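Local atomic coordinates of arginine--tRNA ligase (Campylobacter jejuni, PDB entry 3FNR), a protein that catalyses the ATP-dependent attachment of L-arginine to tRNA(Arg), releasing AMP and diphosphate, as a monomeric class I aminoacyl-tRNA synthetase. Residues 378-383 against 436-441; 337-342 against 405-410. The protein carries 1 engineered substitution. All coordinates share one frame; numbering follows the deposited sequence.

Interaction 1: residues 378-383 against 436-441; sequences FEALNL and ALSIKT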
# COMPACT_ATOMS: atom_id res chain seq x y z
N PHE A 378 20.94 -13.62 17.75
CA PHE A 378 21.11 -13.80 16.32
C PHE A 378 19.86 -13.37 15.57
O PHE A 378 19.95 -12.64 14.58
CB PHE A 378 21.43 -15.25 15.95
CG PHE A 378 21.55 -15.47 14.45
CD1 PHE A 378 22.73 -15.15 13.79
CD2 PHE A 378 20.48 -15.97 13.71
CE1 PHE A 378 22.85 -15.33 12.40
CE2 PHE A 378 20.58 -16.15 12.33
CZ PHE A 378 21.77 -15.84 11.68
N GLU A 379 18.71 -13.83 16.06
CA GLU A 379 17.41 -13.53 15.45
C GLU A 379 17.18 -12.02 15.40
O GLU A 379 16.73 -11.50 14.38
CB GLU A 379 16.29 -14.23 16.23
CG GLU A 379 14.97 -14.34 15.47
CD GLU A 379 13.92 -15.18 16.20
OE1 GLU A 379 12.97 -15.66 15.54
OE2 GLU A 379 14.05 -15.38 17.43
N ALA A 380 17.51 -11.32 16.48
CA ALA A 380 17.38 -9.87 16.53
C ALA A 380 18.21 -9.22 15.42
O ALA A 380 17.69 -8.39 14.66
CB ALA A 380 17.79 -9.31 17.90
N LEU A 381 19.47 -9.63 15.30
CA LEU A 381 20.40 -9.04 14.33
C LEU A 381 20.14 -9.46 12.88
O LEU A 381 20.54 -8.76 11.95
CB LEU A 381 21.85 -9.35 14.72
CG LEU A 381 22.28 -8.71 16.05
CD1 LEU A 381 23.58 -9.32 16.53
CD2 LEU A 381 22.41 -7.19 15.90
N ASN A 382 19.43 -10.58 12.70
CA ASN A 382 19.11 -11.13 11.39
C ASN A 382 18.08 -10.31 10.59
O ASN A 382 17.80 -10.65 9.44
CB ASN A 382 18.59 -12.56 11.55
CG ASN A 382 18.54 -13.34 10.24
OD1 ASN A 382 17.52 -13.97 9.91
ND2 ASN A 382 19.62 -13.29 9.47
N LEU A 383 17.52 -9.26 11.19
CA LEU A 383 16.52 -8.40 10.52
C LEU A 383 17.03 -7.85 9.19
O LEU A 383 16.32 -7.90 8.20
CB LEU A 383 16.05 -7.26 11.44
CG LEU A 383 15.00 -6.27 10.89
CD1 LEU A 383 13.73 -6.96 10.44
CD2 LEU A 383 14.68 -5.20 11.90
N ALA A 436 13.69 -5.40 21.27
CA ALA A 436 12.78 -4.26 21.19
C ALA A 436 13.06 -3.41 19.94
O ALA A 436 12.13 -2.93 19.30
CB ALA A 436 12.87 -3.41 22.45
N LEU A 437 14.34 -3.27 19.60
CA LEU A 437 14.77 -2.46 18.46
C LEU A 437 14.38 -3.08 17.12
O LEU A 437 13.92 -2.37 16.23
CB LEU A 437 16.27 -2.18 18.53
CG LEU A 437 16.92 -1.36 17.39
CD1 LEU A 437 16.32 0.04 17.28
CD2 LEU A 437 18.42 -1.31 17.55
N SER A 438 14.54 -4.40 17.00
CA SER A 438 14.11 -5.13 15.81
C SER A 438 12.59 -5.10 15.62
O SER A 438 12.11 -4.97 14.50
CB SER A 438 14.58 -6.58 15.87
OG SER A 438 16.00 -6.63 15.84
N ILE A 439 11.85 -5.20 16.73
CA ILE A 439 10.39 -5.15 16.67
C ILE A 439 9.95 -3.78 16.15
O ILE A 439 9.20 -3.69 15.17
CB ILE A 439 9.75 -5.50 18.05
CG1 ILE A 439 9.88 -7.01 18.30
CG2 ILE A 439 8.29 -5.08 18.11
CD1 ILE A 439 9.49 -7.45 19.68
N LYS A 440 10.50 -2.73 16.77
CA LYS A 440 10.21 -1.34 16.43
C LYS A 440 10.58 -0.99 14.99
O LYS A 440 9.76 -0.41 14.27
CB LYS A 440 10.95 -0.41 17.40
CG LYS A 440 10.76 1.07 17.12
CD LYS A 440 10.86 1.88 18.39
CE LYS A 440 12.19 2.59 18.50
NZ LYS A 440 12.10 3.90 17.80
N THR A 441 11.79 -1.35 14.58
CA THR A 441 12.25 -1.14 13.22
C THR A 441 11.32 -1.81 12.20
O THR A 441 10.73 -1.12 11.37
CB THR A 441 13.71 -1.62 13.04
OG1 THR A 441 14.55 -0.92 13.96
CG2 THR A 441 14.20 -1.39 11.61
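S438 reaches across from helix 425-445 and gives its hydroxyl to the backbone carbonyl of A380, near the C-terminal end of helix 371-381. The bond from S438 OG to A380 O is 2.7 Å long, but it is bent: the angle at the oxygen, C=O...OG, is 115°, and OG stands above the carbonyl plane. The serine gets there with OG beside its own backbone N and anti to its carbonyl carbon (chi1 -64°). From that position the same hydroxyl also makes a weak hydrogen bond with L434 O, one turn back in its own helix. The methyl of A380 comes up beside the bond, with A380 CB 3.8 Å from S438 OG, and the two backbones are close here, the CA atoms of A380 and S438 being 5.8 Å apart.

Beside this polar point sits L383, at the start of the next helix. Its CG runs anti to the backbone N (chi1 -180°), which carries the fork over to helix 425-445. One branch does the touching: L383 CD2 lies 3.7 Å from S438 O and 3.9 Å from T441 CG2. The threonine offers that methyl because its hydroxyl is turned back into the helix, where T441 OG1 donates to L437 O at 2.8 Å. That carbonyl also accepts from T441 N, the two donors arriving from opposite faces of its plane. Y402 of helix 398-416 touches both L383 and S438, and F22 lies against S438 and T441.

The contact fastens the end of helix 371-381 and the start of helix 383-393 to helix 425-445, all within the DALR anticodon-binding domain. Both hydroxyls are bonded to carbonyls, S438 chiefly across the contact and T441 within its own helix, and the remaining contacts are van der Waals ones made by L383 CD2 and the A380 methyl.

Interaction 2: residues 337-342 against 405-410; sequences VYYINY and NLAANF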
# COMPACT_ATOMS: atom_id res chain seq x y z
N VAL A 337 -0.63 -8.93 16.15
CA VAL A 337 -0.34 -7.53 16.49
C VAL A 337 -0.21 -7.32 18.00
O VAL A 337 0.73 -6.65 18.46
CB VAL A 337 -1.39 -6.54 15.92
CG1 VAL A 337 -0.84 -5.10 15.92
CG2 VAL A 337 -1.83 -6.96 14.52
N TYR A 338 -1.16 -7.88 18.76
CA TYR A 338 -1.12 -7.83 20.22
C TYR A 338 0.15 -8.47 20.71
O TYR A 338 0.89 -7.88 21.49
CB TYR A 338 -2.33 -8.57 20.85
CG TYR A 338 -2.17 -8.79 22.36
CD1 TYR A 338 -1.62 -9.98 22.86
CD2 TYR A 338 -2.56 -7.80 23.27
CE1 TYR A 338 -1.45 -10.17 24.23
CE2 TYR A 338 -2.40 -7.99 24.65
CZ TYR A 338 -1.85 -9.18 25.12
OH TYR A 338 -1.69 -9.37 26.47
N TYR A 339 0.39 -9.68 20.23
CA TYR A 339 1.44 -10.56 20.69
C TYR A 339 2.82 -9.96 20.45
O TYR A 339 3.68 -9.99 21.34
CB TYR A 339 1.29 -11.92 20.01
CG TYR A 339 2.03 -13.06 20.69
CD1 TYR A 339 2.97 -13.81 19.99
CD2 TYR A 339 1.78 -13.38 22.03
CE1 TYR A 339 3.65 -14.85 20.60
CE2 TYR A 339 2.46 -14.44 22.65
CZ TYR A 339 3.39 -15.17 21.92
OH TYR A 339 4.08 -16.21 22.50
N ILE A 340 3.01 -9.37 19.26
CA ILE A 340 4.27 -8.72 18.91
C ILE A 340 4.45 -7.46 19.75
O ILE A 340 5.51 -7.26 20.34
CB ILE A 340 4.39 -8.44 17.39
CG1 ILE A 340 4.41 -9.75 16.60
CG2 ILE A 340 5.66 -7.66 17.10
CD1 ILE A 340 3.99 -9.63 15.14
N ASN A 341 3.41 -6.63 19.84
CA ASN A 341 3.43 -5.44 20.70
C ASN A 341 3.67 -5.79 22.17
O ASN A 341 4.37 -5.06 22.88
CB ASN A 341 2.12 -4.63 20.59
CG ASN A 341 2.20 -3.48 19.59
OD1 ASN A 341 3.26 -2.86 19.40
ND2 ASN A 341 1.07 -3.15 18.97
N TYR A 342 3.08 -6.89 22.61
CA TYR A 342 3.25 -7.37 23.99
C TYR A 342 4.71 -7.68 24.30
O TYR A 342 5.19 -7.35 25.38
CB TYR A 342 2.35 -8.58 24.28
CG TYR A 342 2.28 -8.94 25.75
CD1 TYR A 342 2.20 -7.95 26.73
CD2 TYR A 342 2.29 -10.28 26.16
CE1 TYR A 342 2.15 -8.27 28.08
CE2 TYR A 342 2.24 -10.61 27.51
CZ TYR A 342 2.17 -9.60 28.46
OH TYR A 342 2.11 -9.91 29.80
N ASN A 405 7.74 -14.89 14.71
CA ASN A 405 8.69 -15.83 15.28
C ASN A 405 9.57 -15.18 16.35
O ASN A 405 9.86 -15.80 17.37
CB ASN A 405 9.54 -16.46 14.18
CG ASN A 405 8.72 -17.31 13.22
OD1 ASN A 405 7.77 -17.99 13.63
ND2 ASN A 405 9.08 -17.27 11.95
N LEU A 406 9.97 -13.94 16.12
CA LEU A 406 10.79 -13.21 17.10
C LEU A 406 10.03 -12.94 18.39
O LEU A 406 10.61 -13.02 19.48
CB LEU A 406 11.29 -11.90 16.49
CG LEU A 406 12.16 -10.95 17.33
CD1 LEU A 406 13.48 -11.60 17.72
CD2 LEU A 406 12.42 -9.70 16.55
N ALA A 407 8.74 -12.61 18.28
CA ALA A 407 7.90 -12.37 19.46
C ALA A 407 7.70 -13.67 20.24
O ALA A 407 7.80 -13.66 21.47
CB ALA A 407 6.57 -11.78 19.08
N ALA A 408 7.43 -14.76 19.52
CA ALA A 408 7.24 -16.07 20.13
C ALA A 408 8.48 -16.48 20.93
O ALA A 408 8.37 -16.84 22.10
CB ALA A 408 6.94 -17.11 19.05
N ASN A 409 9.64 -16.40 20.28
CA ASN A 409 10.91 -16.75 20.90
C ASN A 409 11.28 -15.85 22.06
O ASN A 409 11.77 -16.34 23.07
CB ASN A 409 12.01 -16.78 19.86
CG ASN A 409 11.81 -17.88 18.85
OD1 ASN A 409 11.31 -18.95 19.18
ND2 ASN A 409 12.19 -17.62 17.61
N PHE A 410 11.04 -14.54 21.93
CA PHE A 410 11.24 -13.64 23.06
C PHE A 410 10.39 -14.03 24.26
O PHE A 410 10.91 -14.19 25.36
CB PHE A 410 10.95 -12.17 22.74
CG PHE A 410 10.85 -11.31 23.97
CD1 PHE A 410 11.99 -10.94 24.66
CD2 PHE A 410 9.60 -10.91 24.48
CE1 PHE A 410 11.91 -10.18 25.83
CE2 PHE A 410 9.51 -10.15 25.63
CZ PHE A 410 10.66 -9.79 26.31
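Y339 is the first residue of segment 337-342 to meet the other helix, and it does so with one side of its ring. Its CG lies anti to the backbone N (chi1 -162°), a setting that sends the ring out along the flank of helix 398-416. There Y339 CE1 comes to 3.8 Å from A408 CA and 4.3 Å from A408 CB, while the phenol oxygen, Y339 OH, passes 4.0 Å from A408 CA. Nearer the base of the ring, Y339 CD1 is 4.2 Å from A407 CB. The alanines approach obliquely, and this part of the contact is apolar. The backbone carbonyl of Y339 is employed elsewhere, accepting a hydrogen bond from NE2 of H411, whose ring also meets that of the tyrosine.

This is helix-on-helix packing inside the all-helical DALR anticodon-binding domain, the part of arginyl-tRNA synthetases that reads the anticodon end of the tRNA. The segment axes approach to 8.8 Å and run at 55° to each other. Such a spacing suits the small residue at the crossing, A407, whose methyl fits against the backbone of the facing helix.

I340, next in sequence, receives that methyl: A407 CB lies 3.8 Å from I340 CA and 3.9 Å from I340 CG1. The isoleucine's CG1 branch is beside its backbone N (chi1 -64°), which sets it alongside the alanine, and the same side chain goes on to touch F443 of helix 425-445. Y342 turns its ring toward H411. A343, the next residue of helix 336-353, also rests against A407, and from the other helix F410 points toward helix 336-353, packing there on A343, R346 and I347 while its ring meets F432 edge to face.

In the fold
Interactions 1 and 2 have their centres 12 Å apart, on the same side of the chain's centre, and all four segments belong to the DALR anticodon-binding domain. Along the chain the segments alternate: 337-342, 378-383, 405-410, 436-441. Helix 336-353 packs on helix 398-416, while helix 371-381 and the start of helix 383-393 pack on helix 425-445. The contacts touch directly: E379 OE2 of the 378-383 segment and N409 ND2 of the 405-410 segment form a probable hydrogen bond, and the CG2 methyls of I439 and I340 pack against each other. The interleaved pairing is consistent with a single helical bundle, in which parts distant in sequence are brought together.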